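Local structure of type III Pentaketide Synthase (Neurospora crassa, 3EUO) at residues 166-171 / 210-215; 28-33 / 187-192; 265-270 / 308-313; 51-56 / 201-206. The protein is a type III polyketide synthase that makes pentaketides, probably by acyl transfer and repeated chain extension as in the chalcone and stilbene synthases. All blocks are in the same frame, centred on the assembly; numbering follows the deposited sequence.

Contact 1: 166-171 / 210-215; sequences PARILV and LSNGIG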
loop_
_atom_site.group_PDB
_atom_site.type_symbol
_atom_site.label_atom_id
_atom_site.label_comp_id
_atom_site.label_asym_id
_atom_site.label_seq_id
_atom_site.Cartn_x
_atom_site.Cartn_y
_atom_site.Cartn_z
ATOM N N PRO A 166 -0.779 -24.062 4.508
ATOM C CA PRO A 166 -0.435 -23.798 3.113
ATOM C C PRO A 166 -0.593 -22.317 2.788
ATOM O O PRO A 166 -1.564 -21.676 3.214
ATOM C CB PRO A 166 -1.475 -24.614 2.329
ATOM C CG PRO A 166 -1.937 -25.662 3.284
ATOM C CD PRO A 166 -1.935 -24.976 4.613
ATOM N N ALA A 167 0.382 -21.770 2.074
ATOM C CA ALA A 167 0.265 -20.418 1.551
ATOM C C ALA A 167 0.505 -20.456 0.059
ATOM O O ALA A 167 1.481 -21.048 -0.413
ATOM C CB ALA A 167 1.258 -19.485 2.226
ATOM N N ARG A 168 -0.406 -19.833 -0.677
ATOM C CA ARG A 168 -0.272 -19.637 -2.111
ATOM C C ARG A 168 -0.610 -18.180 -2.366
ATOM O O ARG A 168 -1.771 -17.771 -2.223
ATOM C CB ARG A 168 -1.244 -20.540 -2.880
ATOM C CG ARG A 168 -1.180 -22.024 -2.484
ATOM C CD ARG A 168 0.097 -22.732 -2.985
ATOM N NE ARG A 168 0.031 -24.166 -2.684
ATOM C CZ ARG A 168 0.462 -24.732 -1.555
ATOM N NH1 ARG A 168 1.019 -24.003 -0.596
ATOM N NH2 ARG A 168 0.323 -26.040 -1.385
ATOM N N ILE A 169 0.398 -17.393 -2.735
ATOM C CA ILE A 169 0.215 -15.948 -2.805
ATOM C C ILE A 169 0.276 -15.418 -4.232
ATOM O O ILE A 169 1.266 -15.620 -4.934
ATOM C CB ILE A 169 1.227 -15.197 -1.905
ATOM C CG1 ILE A 169 1.156 -15.751 -0.469
ATOM C CG2 ILE A 169 0.980 -13.674 -1.975
ATOM C CD1 ILE A 169 1.849 -14.908 0.594
ATOM N N LEU A 170 -0.792 -14.742 -4.654
ATOM C CA LEU A 170 -0.787 -14.038 -5.923
ATOM C C LEU A 170 -0.023 -12.736 -5.731
ATOM O O LEU A 170 -0.476 -11.855 -4.991
ATOM C CB LEU A 170 -2.216 -13.754 -6.417
ATOM C CG LEU A 170 -2.355 -12.938 -7.715
ATOM C CD1 LEU A 170 -1.567 -13.552 -8.877
ATOM C CD2 LEU A 170 -3.804 -12.773 -8.107
ATOM N N VAL A 171 1.121 -12.622 -6.403
ATOM C CA VAL A 171 1.945 -11.407 -6.361
ATOM C C VAL A 171 1.783 -10.665 -7.683
ATOM O O VAL A 171 2.129 -11.193 -8.738
ATOM C CB VAL A 171 3.436 -11.714 -6.130
ATOM C CG1 VAL A 171 4.180 -10.439 -5.698
ATOM C CG2 VAL A 171 3.617 -12.815 -5.081
ATOM N N LEU A 210 3.668 -17.238 -5.495
ATOM C CA LEU A 210 4.672 -17.688 -4.527
ATOM C C LEU A 210 4.015 -18.645 -3.550
ATOM O O LEU A 210 3.038 -18.288 -2.879
ATOM C CB LEU A 210 5.303 -16.520 -3.765
ATOM C CG LEU A 210 6.549 -16.860 -2.929
ATOM C CD1 LEU A 210 7.746 -17.243 -3.820
ATOM C CD2 LEU A 210 6.925 -15.699 -2.015
ATOM N N SER A 211 4.556 -19.858 -3.478
ATOM C CA SER A 211 4.053 -20.890 -2.576
ATOM C C SER A 211 5.041 -21.155 -1.450
ATOM O O SER A 211 6.254 -21.044 -1.652
ATOM C CB SER A 211 3.821 -22.191 -3.357
ATOM O OG SER A 211 3.428 -23.240 -2.481
ATOM N N ASN A 212 4.528 -21.534 -0.277
ATOM C CA ASN A 212 5.386 -21.971 0.829
ATOM C C ASN A 212 5.567 -23.494 0.896
ATOM O O ASN A 212 6.107 -24.018 1.872
ATOM C CB ASN A 212 4.882 -21.432 2.176
ATOM C CG ASN A 212 3.638 -22.152 2.671
ATOM O OD1 ASN A 212 3.013 -22.921 1.934
ATOM N ND2 ASN A 212 3.269 -21.903 3.933
ATOM N N GLY A 213 5.082 -24.194 -0.126
ATOM C CA GLY A 213 5.324 -25.639 -0.251
ATOM C C GLY A 213 4.519 -26.544 0.679
ATOM O O GLY A 213 4.491 -27.770 0.487
ATOM N N ILE A 214 3.878 -25.961 1.690
ATOM C CA ILE A 214 3.050 -26.751 2.606
ATOM C C ILE A 214 1.771 -27.145 1.879
ATOM O O ILE A 214 1.113 -26.308 1.256
ATOM C CB ILE A 214 2.744 -26.003 3.929
ATOM C CG1 ILE A 214 4.041 -25.711 4.687
ATOM C CG2 ILE A 214 1.784 -26.817 4.820
ATOM C CD1 ILE A 214 3.846 -24.880 5.929
ATOM N N GLY A 215 1.441 -28.433 1.932
ATOM C CA GLY A 215 0.267 -28.946 1.248
ATOM C C GLY A 215 0.510 -29.273 -0.213
ATOM O O GLY A 215 -0.424 -29.624 -0.930
#
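I169 and L210 form an antiparallel hydrogen-bonded pair: I169 N gives to L210 O at 2.8 Å, and L210 N returns a bond to I169 O. R168 and S211 follow as a non-hydrogen-bonded pair, their CA atoms 4.5 Å apart. Past this pair the pattern continues partly through a side chain. N212 N bonds to A167 O, but A167 N gives to the side-chain oxygen N212 OD1 at 2.9 Å, from above the amide plane; I214 N reaches the same oxygen from the opposite face, closing an Asx turn.

R168 supplies the charged group; its chain bends at chi2 (-72°), and the guanidinium grips one carbonyl end-on, R168 NH1 and NH2 lying 3.0 Å and 2.8 Å from I214 O. NH1 also bonds to A167 O in the guanidinium plane, which fixes the group's rotation. S211 OG sits over one guanidinium face, accepts from G213 N in an ST turn, and bonds to E216.

Apolar contact is slight: P166 CD meets I214 CG2 at 4.2 Å, and V171 CG2 meets L210 CB at 4.3 Å.

With helix 145-162 against I169 and V171, this is the antiparallel pairing of neighbouring interior strands 168-175 and 204-211 in the mixed beta-sheet of the thiolase fold.

Contact 2: 28-33 / 187-192; sequences RYHPES and SIDALQ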
loop_
_atom_site.group_PDB
_atom_site.type_symbol
_atom_site.label_atom_id
_atom_site.label_comp_id
_atom_site.label_asym_id
_atom_site.label_seq_id
_atom_site.Cartn_x
_atom_site.Cartn_y
_atom_site.Cartn_z
ATOM N N ARG A 28 1.180 18.045 -31.735
ATOM C CA ARG A 28 -0.249 18.323 -31.668
ATOM C C ARG A 28 -0.590 19.341 -30.578
ATOM O O ARG A 28 -1.446 20.192 -30.783
ATOM C CB ARG A 28 -1.034 17.025 -31.481
ATOM C CG ARG A 28 -2.534 17.158 -31.690
ATOM C CD ARG A 28 -3.208 15.793 -31.604
ATOM N NE ARG A 28 -2.949 14.981 -32.794
ATOM C CZ ARG A 28 -2.947 13.651 -32.812
ATOM N NH1 ARG A 28 -3.179 12.959 -31.703
ATOM N NH2 ARG A 28 -2.707 13.004 -33.943
ATOM N N TYR A 29 0.093 19.281 -29.434
ATOM C CA TYR A 29 -0.330 20.089 -28.281
ATOM C C TYR A 29 0.593 21.200 -27.819
ATOM O O TYR A 29 0.187 22.022 -26.991
ATOM C CB TYR A 29 -0.749 19.184 -27.113
ATOM C CG TYR A 29 -1.976 18.406 -27.490
ATOM C CD1 TYR A 29 -3.219 19.037 -27.568
ATOM C CD2 TYR A 29 -1.889 17.063 -27.847
ATOM C CE1 TYR A 29 -4.344 18.341 -27.953
ATOM C CE2 TYR A 29 -3.009 16.357 -28.233
ATOM C CZ TYR A 29 -4.233 17.007 -28.289
ATOM O OH TYR A 29 -5.349 16.319 -28.685
ATOM N N HIS A 30 1.816 21.245 -28.346
ATOM C CA HIS A 30 2.778 22.256 -27.911
ATOM C C HIS A 30 3.637 22.807 -29.032
ATOM O O HIS A 30 4.111 22.048 -29.883
ATOM C CB HIS A 30 3.667 21.716 -26.778
ATOM C CG HIS A 30 2.894 21.301 -25.566
ATOM N ND1 HIS A 30 2.595 19.986 -25.285
ATOM C CD2 HIS A 30 2.322 22.035 -24.582
ATOM C CE1 HIS A 30 1.886 19.924 -24.172
ATOM N NE2 HIS A 30 1.702 21.153 -23.727
ATOM N N PRO A 31 3.848 24.139 -29.035
ATOM C CA PRO A 31 4.857 24.693 -29.924
ATOM C C PRO A 31 6.228 24.139 -29.538
ATOM O O PRO A 31 6.438 23.726 -28.387
ATOM C CB PRO A 31 4.803 26.204 -29.627
ATOM C CG PRO A 31 3.455 26.437 -29.022
ATOM C CD PRO A 31 3.180 25.187 -28.237
ATOM N N GLU A 32 7.145 24.122 -30.498
ATOM C CA GLU A 32 8.511 23.702 -30.251
ATOM C C GLU A 32 9.134 24.646 -29.229
ATOM O O GLU A 32 8.868 25.846 -29.247
ATOM C CB GLU A 32 9.328 23.714 -31.552
ATOM C CG GLU A 32 8.714 22.915 -32.711
ATOM C CD GLU A 32 7.733 23.725 -33.566
ATOM O OE1 GLU A 32 6.685 24.192 -33.049
ATOM O OE2 GLU A 32 8.009 23.877 -34.779
ATOM N N SER A 33 9.925 24.092 -28.316
ATOM C CA SER A 33 10.659 24.879 -27.322
ATOM C C SER A 33 11.993 24.175 -27.068
ATOM O O SER A 33 12.131 23.007 -27.430
ATOM C CB SER A 33 9.859 24.987 -26.018
ATOM O OG SER A 33 9.727 23.725 -25.376
ATOM N N SER A 187 4.297 19.879 -18.420
ATOM C CA SER A 187 5.395 20.305 -17.551
ATOM C C SER A 187 6.661 20.646 -18.339
ATOM O O SER A 187 7.334 21.629 -18.034
ATOM C CB SER A 187 5.697 19.247 -16.491
ATOM O OG SER A 187 4.643 19.175 -15.552
ATOM N N ILE A 188 6.986 19.837 -19.350
ATOM C CA ILE A 188 8.155 20.123 -20.197
ATOM C C ILE A 188 8.027 21.515 -20.811
ATOM O O ILE A 188 8.941 22.351 -20.710
ATOM C CB ILE A 188 8.356 19.065 -21.318
ATOM C CG1 ILE A 188 8.650 17.696 -20.709
ATOM C CG2 ILE A 188 9.511 19.478 -22.267
ATOM C CD1 ILE A 188 8.360 16.535 -21.641
ATOM N N ASP A 189 6.883 21.765 -21.435
ATOM C CA ASP A 189 6.620 23.042 -22.077
ATOM C C ASP A 189 6.645 24.198 -21.064
ATOM O O ASP A 189 7.399 25.157 -21.230
ATOM C CB ASP A 189 5.270 22.984 -22.796
ATOM C CG ASP A 189 4.891 24.302 -23.435
ATOM O OD1 ASP A 189 5.434 24.607 -24.516
ATOM O OD2 ASP A 189 4.048 25.029 -22.849
ATOM N N ALA A 190 5.849 24.082 -20.003
ATOM C CA ALA A 190 5.653 25.190 -19.052
ATOM C C ALA A 190 6.876 25.496 -18.183
ATOM O O ALA A 190 7.178 26.663 -17.915
ATOM C CB ALA A 190 4.433 24.921 -18.170
ATOM N N LEU A 191 7.569 24.453 -17.741
ATOM C CA LEU A 191 8.682 24.620 -16.814
ATOM C C LEU A 191 10.017 24.686 -17.531
ATOM O O LEU A 191 11.036 25.029 -16.923
ATOM C CB LEU A 191 8.700 23.492 -15.784
ATOM C CG LEU A 191 7.419 23.291 -14.975
ATOM C CD1 LEU A 191 7.539 22.054 -14.119
ATOM C CD2 LEU A 191 7.087 24.516 -14.121
ATOM N N GLN A 192 10.002 24.356 -18.822
ATOM C CA GLN A 192 11.227 24.193 -19.597
ATOM C C GLN A 192 12.240 23.317 -18.854
ATOM O O GLN A 192 13.417 23.660 -18.766
ATOM C CB GLN A 192 11.831 25.552 -19.982
ATOM C CG GLN A 192 11.075 26.265 -21.107
ATOM C CD GLN A 192 11.039 25.445 -22.379
ATOM O OE1 GLN A 192 12.062 25.264 -23.047
ATOM N NE2 GLN A 192 9.856 24.923 -22.713
HETATM O O HOH W 1 7.137 23.023 -25.882
#
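D189 and H30 meet by close packing, whereas S33 and Q192 meet by a hydrogen bond. Followed outward, D189 first presents CB to the imidazole of H30, lying close against the ring and oblique to it. CG comes next, also against the ring, with the carboxylate turned 31° from the imidazole plane. The branch is carried there by a chi1 of 177°, which sets CG opposite the backbone N. At the tip, OD1 accepts from a water 2.7 Å away. That water also donates to P31 O and accepts from S33 OG, so one molecule ties the carboxylate to both a carbonyl and a hydroxyl of residues 28-33.

Q192, just past helix 181-191, folds back through its bend at chi2. Its NE2 gives one hydrogen to S33 OG at 2.9 Å and the other to D189 O, both acceptors close to the amide plane, while OE1 takes the N-H of A35. S33 OG meanwhile caps helix 34-42 at M36 N. With an alanine in place of H30, D189 CB and CG would probably lose the flat group lying against them, leaving the carboxylate more free to turn.

The chemistry implies a hydrated, polar junction at the surface: the bond the carboxylate makes toward residues 28-33 runs through one water, and a single amide links two helix ends.

Contact 3: 265-270 / 308-313; sequences SLQPTY and SAMGLT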
loop_
_atom_site.group_PDB
_atom_site.type_symbol
_atom_site.label_atom_id
_atom_site.label_comp_id
_atom_site.label_asym_id
_atom_site.label_seq_id
_atom_site.Cartn_x
_atom_site.Cartn_y
_atom_site.Cartn_z
ATOM N N SER A 265 25.360 1.210 -5.578
ATOM C CA SER A 265 24.691 0.355 -4.597
ATOM C C SER A 265 24.793 -1.143 -4.895
ATOM O O SER A 265 24.571 -1.963 -4.001
ATOM C CB SER A 265 23.217 0.748 -4.451
ATOM O OG SER A 265 22.478 0.380 -5.602
ATOM N N LEU A 266 25.135 -1.491 -6.137
ATOM C CA LEU A 266 25.103 -2.890 -6.596
ATOM C C LEU A 266 26.071 -3.814 -5.851
ATOM O O LEU A 266 25.657 -4.821 -5.282
ATOM C CB LEU A 266 25.350 -2.980 -8.111
ATOM C CG LEU A 266 24.300 -2.426 -9.091
ATOM C CD1 LEU A 266 24.894 -2.290 -10.469
ATOM C CD2 LEU A 266 23.036 -3.296 -9.145
ATOM N N GLN A 267 27.356 -3.463 -5.856
ATOM C CA GLN A 267 28.393 -4.290 -5.227
ATOM C C GLN A 267 28.116 -4.581 -3.742
ATOM O O GLN A 267 28.138 -5.746 -3.338
ATOM C CB GLN A 267 29.794 -3.683 -5.435
ATOM C CG GLN A 267 30.168 -3.423 -6.910
ATOM C CD GLN A 267 30.047 -1.957 -7.344
ATOM O OE1 GLN A 267 30.990 -1.401 -7.935
ATOM N NE2 GLN A 267 28.891 -1.330 -7.074
ATOM N N PRO A 268 27.850 -3.533 -2.929
ATOM C CA PRO A 268 27.594 -3.746 -1.499
ATOM C C PRO A 268 26.334 -4.570 -1.211
ATOM O O PRO A 268 26.336 -5.396 -0.293
ATOM C CB PRO A 268 27.417 -2.323 -0.957
ATOM C CG PRO A 268 28.053 -1.445 -1.965
ATOM C CD PRO A 268 27.795 -2.100 -3.269
ATOM N N THR A 269 25.280 -4.353 -1.992
ATOM C CA THR A 269 24.024 -5.090 -1.810
ATOM C C THR A 269 24.198 -6.554 -2.223
ATOM O O THR A 269 23.786 -7.462 -1.498
ATOM C CB THR A 269 22.860 -4.424 -2.562
ATOM O OG1 THR A 269 22.849 -3.024 -2.259
ATOM C CG2 THR A 269 21.523 -5.033 -2.139
ATOM N N TYR A 270 24.853 -6.765 -3.362
ATOM C CA TYR A 270 25.168 -8.107 -3.854
ATOM C C TYR A 270 26.005 -8.895 -2.841
ATOM O O TYR A 270 25.714 -10.059 -2.573
ATOM C CB TYR A 270 25.893 -8.021 -5.203
ATOM C CG TYR A 270 26.564 -9.302 -5.627
ATOM C CD1 TYR A 270 25.866 -10.275 -6.348
ATOM C CD2 TYR A 270 27.897 -9.549 -5.302
ATOM C CE1 TYR A 270 26.476 -11.458 -6.727
ATOM C CE2 TYR A 270 28.516 -10.728 -5.681
ATOM C CZ TYR A 270 27.805 -11.673 -6.390
ATOM O OH TYR A 270 28.427 -12.840 -6.759
ATOM N N SER A 308 29.251 -2.746 -15.945
ATOM C CA SER A 308 30.507 -2.132 -15.518
ATOM C C SER A 308 30.824 -2.459 -14.063
ATOM O O SER A 308 31.915 -2.946 -13.757
ATOM C CB SER A 308 30.456 -0.615 -15.727
ATOM O OG SER A 308 31.622 0.011 -15.225
ATOM N N ALA A 309 29.868 -2.188 -13.176
ATOM C CA ALA A 309 30.050 -2.362 -11.734
ATOM C C ALA A 309 30.349 -3.803 -11.332
ATOM O O ALA A 309 31.193 -4.041 -10.465
ATOM C CB ALA A 309 28.829 -1.851 -10.981
ATOM N N MET A 310 29.656 -4.755 -11.957
ATOM C CA MET A 310 29.746 -6.160 -11.547
ATOM C C MET A 310 30.561 -7.024 -12.520
ATOM O O MET A 310 30.669 -8.236 -12.331
ATOM C CB MET A 310 28.346 -6.772 -11.347
ATOM C CG MET A 310 27.422 -6.075 -10.319
ATOM S SD MET A 310 28.139 -5.700 -8.693
ATOM C CE MET A 310 28.472 -7.317 -8.015
ATOM N N GLY A 311 31.125 -6.407 -13.556
ATOM C CA GLY A 311 31.896 -7.138 -14.567
ATOM C C GLY A 311 31.085 -8.162 -15.344
ATOM O O GLY A 311 31.468 -9.338 -15.420
ATOM N N LEU A 312 29.976 -7.711 -15.937
ATOM C CA LEU A 312 29.040 -8.584 -16.651
ATOM C C LEU A 312 28.981 -8.262 -18.149
ATOM O O LEU A 312 29.378 -7.176 -18.567
ATOM C CB LEU A 312 27.631 -8.466 -16.036
ATOM C CG LEU A 312 27.501 -8.687 -14.526
ATOM C CD1 LEU A 312 26.103 -8.323 -14.018
ATOM C CD2 LEU A 312 27.846 -10.129 -14.161
ATOM N N THR A 313 28.517 -9.223 -18.946
ATOM C CA THR A 313 28.201 -8.989 -20.353
ATOM C C THR A 313 26.713 -8.665 -20.469
ATOM O O THR A 313 25.948 -8.957 -19.546
ATOM C CB THR A 313 28.506 -10.222 -21.243
ATOM O OG1 THR A 313 27.600 -11.289 -20.931
ATOM C CG2 THR A 313 29.955 -10.694 -21.069
#
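M310 reaches across to three residues of helix 258-277. Its SD lies 3.5 Å from Q267 CG and 3.9 Å from L266 CB, and its methyl, CE, rests over one face of the Y270 ring. CE stands 4.0 Å from the ring centroid and 30° off the normal, a CH-pi contact displaced toward CG and CD2. Beside it, A309 CB touches L266 CD1 at 4.0 Å and packs against the amide end of Q267. No hydrogen bond passes between the two segments.

Side-chain shape explains the fit. M310 is bent at both chi2 and chi3 (-49° and -65°), so the thioether curls over Q267 and sets its methyl on the tyrosine. Q267 bends at chi2, bringing its amide alongside A309, and its NE2 has a weak bond to K263 O one turn earlier. Exchanging Q267 for an alanine would probably open a gap beside M310 SD and leave A309 CB with less cover.

Farther out, P288 touches both Y270 and M310, and F291 touches Y270. L266 also touches C363 and F365 of strand 359-366 and M373 of strand 370-378, M310 meets W293 of strand 292-295, and the two helices thus rest side by side on one beta-sheet.

Contact 4: 51-56 / 201-206; sequences RSSIGN and FSDCAS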
loop_
_atom_site.group_PDB
_atom_site.type_symbol
_atom_site.label_atom_id
_atom_site.label_comp_id
_atom_site.label_asym_id
_atom_site.label_seq_id
_atom_site.Cartn_x
_atom_site.Cartn_y
_atom_site.Cartn_z
ATOM N N ARG A 51 7.478 0.975 -26.997
ATOM C CA ARG A 51 6.892 0.966 -25.656
ATOM C C ARG A 51 5.467 0.425 -25.723
ATOM O O ARG A 51 4.687 0.799 -26.596
ATOM C CB ARG A 51 6.878 2.364 -25.037
ATOM C CG ARG A 51 8.242 2.968 -24.730
ATOM C CD ARG A 51 8.106 4.409 -24.205
ATOM N NE ARG A 51 7.401 5.272 -25.154
ATOM C CZ ARG A 51 6.149 5.708 -25.012
ATOM N NH1 ARG A 51 5.427 5.381 -23.937
ATOM N NH2 ARG A 51 5.609 6.474 -25.954
ATOM N N SER A 52 5.135 -0.461 -24.796
ATOM C CA SER A 52 3.803 -1.040 -24.722
ATOM C C SER A 52 2.832 -0.026 -24.128
ATOM O O SER A 52 3.170 0.654 -23.163
ATOM C CB SER A 52 3.841 -2.303 -23.869
ATOM O OG SER A 52 4.520 -3.345 -24.569
ATOM N N SER A 53 1.638 0.070 -24.712
ATOM C CA SER A 53 0.639 1.054 -24.280
ATOM C C SER A 53 -0.795 0.560 -24.411
ATOM O O SER A 53 -1.131 -0.194 -25.335
ATOM C CB SER A 53 0.804 2.355 -25.066
ATOM O OG SER A 53 -0.136 3.335 -24.667
ATOM N N ILE A 54 -1.639 1.004 -23.483
ATOM C CA ILE A 54 -3.079 0.747 -23.548
ATOM C C ILE A 54 -3.738 1.406 -24.764
ATOM O O ILE A 54 -4.849 1.037 -25.146
ATOM C CB ILE A 54 -3.818 1.196 -22.263
ATOM C CG1 ILE A 54 -3.626 2.698 -22.004
ATOM C CG2 ILE A 54 -3.389 0.356 -21.072
ATOM C CD1 ILE A 54 -4.739 3.577 -22.572
ATOM N N GLY A 55 -3.058 2.382 -25.357
ATOM C CA GLY A 55 -3.617 3.095 -26.509
ATOM C C GLY A 55 -2.591 3.550 -27.530
ATOM O O GLY A 55 -1.381 3.419 -27.335
ATOM N N ASN A 56 -3.089 4.078 -28.642
ATOM C CA ASN A 56 -2.234 4.735 -29.611
ATOM C C ASN A 56 -2.390 6.253 -29.467
ATOM O O ASN A 56 -3.239 6.711 -28.700
ATOM C CB ASN A 56 -2.537 4.233 -31.034
ATOM C CG ASN A 56 -3.937 4.573 -31.501
ATOM O OD1 ASN A 56 -4.532 5.565 -31.075
ATOM N ND2 ASN A 56 -4.470 3.748 -32.400
ATOM N N PHE A 201 8.733 5.282 -20.088
ATOM C CA PHE A 201 7.728 4.471 -19.395
ATOM C C PHE A 201 6.627 3.879 -20.267
ATOM O O PHE A 201 6.149 4.504 -21.214
ATOM C CB PHE A 201 7.147 5.234 -18.202
ATOM C CG PHE A 201 8.093 5.331 -17.047
ATOM C CD1 PHE A 201 8.272 4.246 -16.189
ATOM C CD2 PHE A 201 8.820 6.499 -16.822
ATOM C CE1 PHE A 201 9.157 4.327 -15.108
ATOM C CE2 PHE A 201 9.713 6.592 -15.745
ATOM C CZ PHE A 201 9.881 5.505 -14.890
ATOM N N SER A 202 6.242 2.657 -19.907
ATOM C CA SER A 202 5.255 1.875 -20.637
ATOM C C SER A 202 4.269 1.181 -19.685
ATOM O O SER A 202 4.390 1.288 -18.451
ATOM C CB SER A 202 5.974 0.838 -21.512
ATOM O OG SER A 202 6.761 -0.042 -20.716
ATOM N N ASP A 203 3.318 0.451 -20.268
ATOM C CA ASP A 203 2.203 -0.165 -19.548
ATOM C C ASP A 203 2.331 -1.686 -19.584
ATOM O O ASP A 203 2.703 -2.256 -20.614
ATOM C CB ASP A 203 0.856 0.231 -20.174
ATOM C CG ASP A 203 0.690 1.736 -20.327
ATOM O OD1 ASP A 203 1.370 2.497 -19.606
ATOM O OD2 ASP A 203 -0.125 2.156 -21.175
ATOM N N CYS A 204 2.013 -2.330 -18.464
ATOM C CA CYS A 204 2.117 -3.782 -18.352
ATOM C C CYS A 204 1.485 -4.274 -17.067
ATOM O O CYS A 204 1.392 -3.536 -16.087
ATOM C CB CYS A 204 3.588 -4.218 -18.359
ATOM S SG CYS A 204 3.859 -6.019 -18.411
ATOM N N ALA A 205 1.065 -5.536 -17.069
ATOM C CA ALA A 205 0.762 -6.216 -15.812
ATOM C C ALA A 205 1.499 -7.532 -15.805
ATOM O O ALA A 205 1.641 -8.174 -16.841
ATOM C CB ALA A 205 -0.730 -6.434 -15.644
ATOM N N SER A 206 1.986 -7.924 -14.634
ATOM C CA SER A 206 2.690 -9.185 -14.501
ATOM C C SER A 206 2.422 -9.757 -13.127
ATOM O O SER A 206 2.176 -9.016 -12.178
ATOM C CB SER A 206 4.185 -8.994 -14.709
ATOM O OG SER A 206 4.707 -8.072 -13.777
#
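S52 and S53 run beside S202 and D203 at CA separations of 5.2 Å and 5.1 Å, the two chains diverging by 41°, and one backbone bond, D203 N to S52 O at 2.9 Å, joins them. At one end R51 reaches across to F201: R51 NH1 gives to F201 O at 3.0 Å, nearly along the C=O axis and 16° out of the guanidinium plane, after a bend at chi3 (-58°). R51 CB meanwhile rests on S202 CB at 3.9 Å.

At the other end the carboxylate of D203 takes over from the backbone. OD2 accepts from I54 N at 3.0 Å through its anti lone pair, and CG1 and CG2 of I54 both lie against the same oxygen. The junction joins the small antiparallel pair of strands 15-17 and 51-53 to the loop that leads into strand 204-211 of the thiolase fold's central beta-sheet.

Second-shell residues hold D203 in place: T178 OG1 bonds to OD2 and S177 N to OD1, so both carboxylate oxygens of this buried side chain have partners. T178 is shared with S53 OG, which itself gives a bond to G55 O and thereby ties down the turn after strand 51-53. The hydroxyls of S52 and S202 turn instead to residues 327-330, S52 OG bonding to H327 ND1 and S202 OG to S330 OG and the carbonyl of H327.

Contacts 1 and 4 share strand 204-211, at its opposite ends: their segments 201-206 and 210-215 are separated by three residues in sequence, yet the contact centres lie 29 Å apart, so the strand links two distant places. Contact 2 is on the surface, its centre 49 Å from that of contact 1, and comes within about 7 Å of contact 4 at the nearest atoms. The segments of contacts 1, 2 and 4 alternate along the chain, so these connections cross. Contact 3 comes later and in series, within the C-terminal chalcone and stilbene synthase domain, centred 31 Å from contact 1, and packs helices against the 370-378, 359-366 and 292-295 side of the strand order.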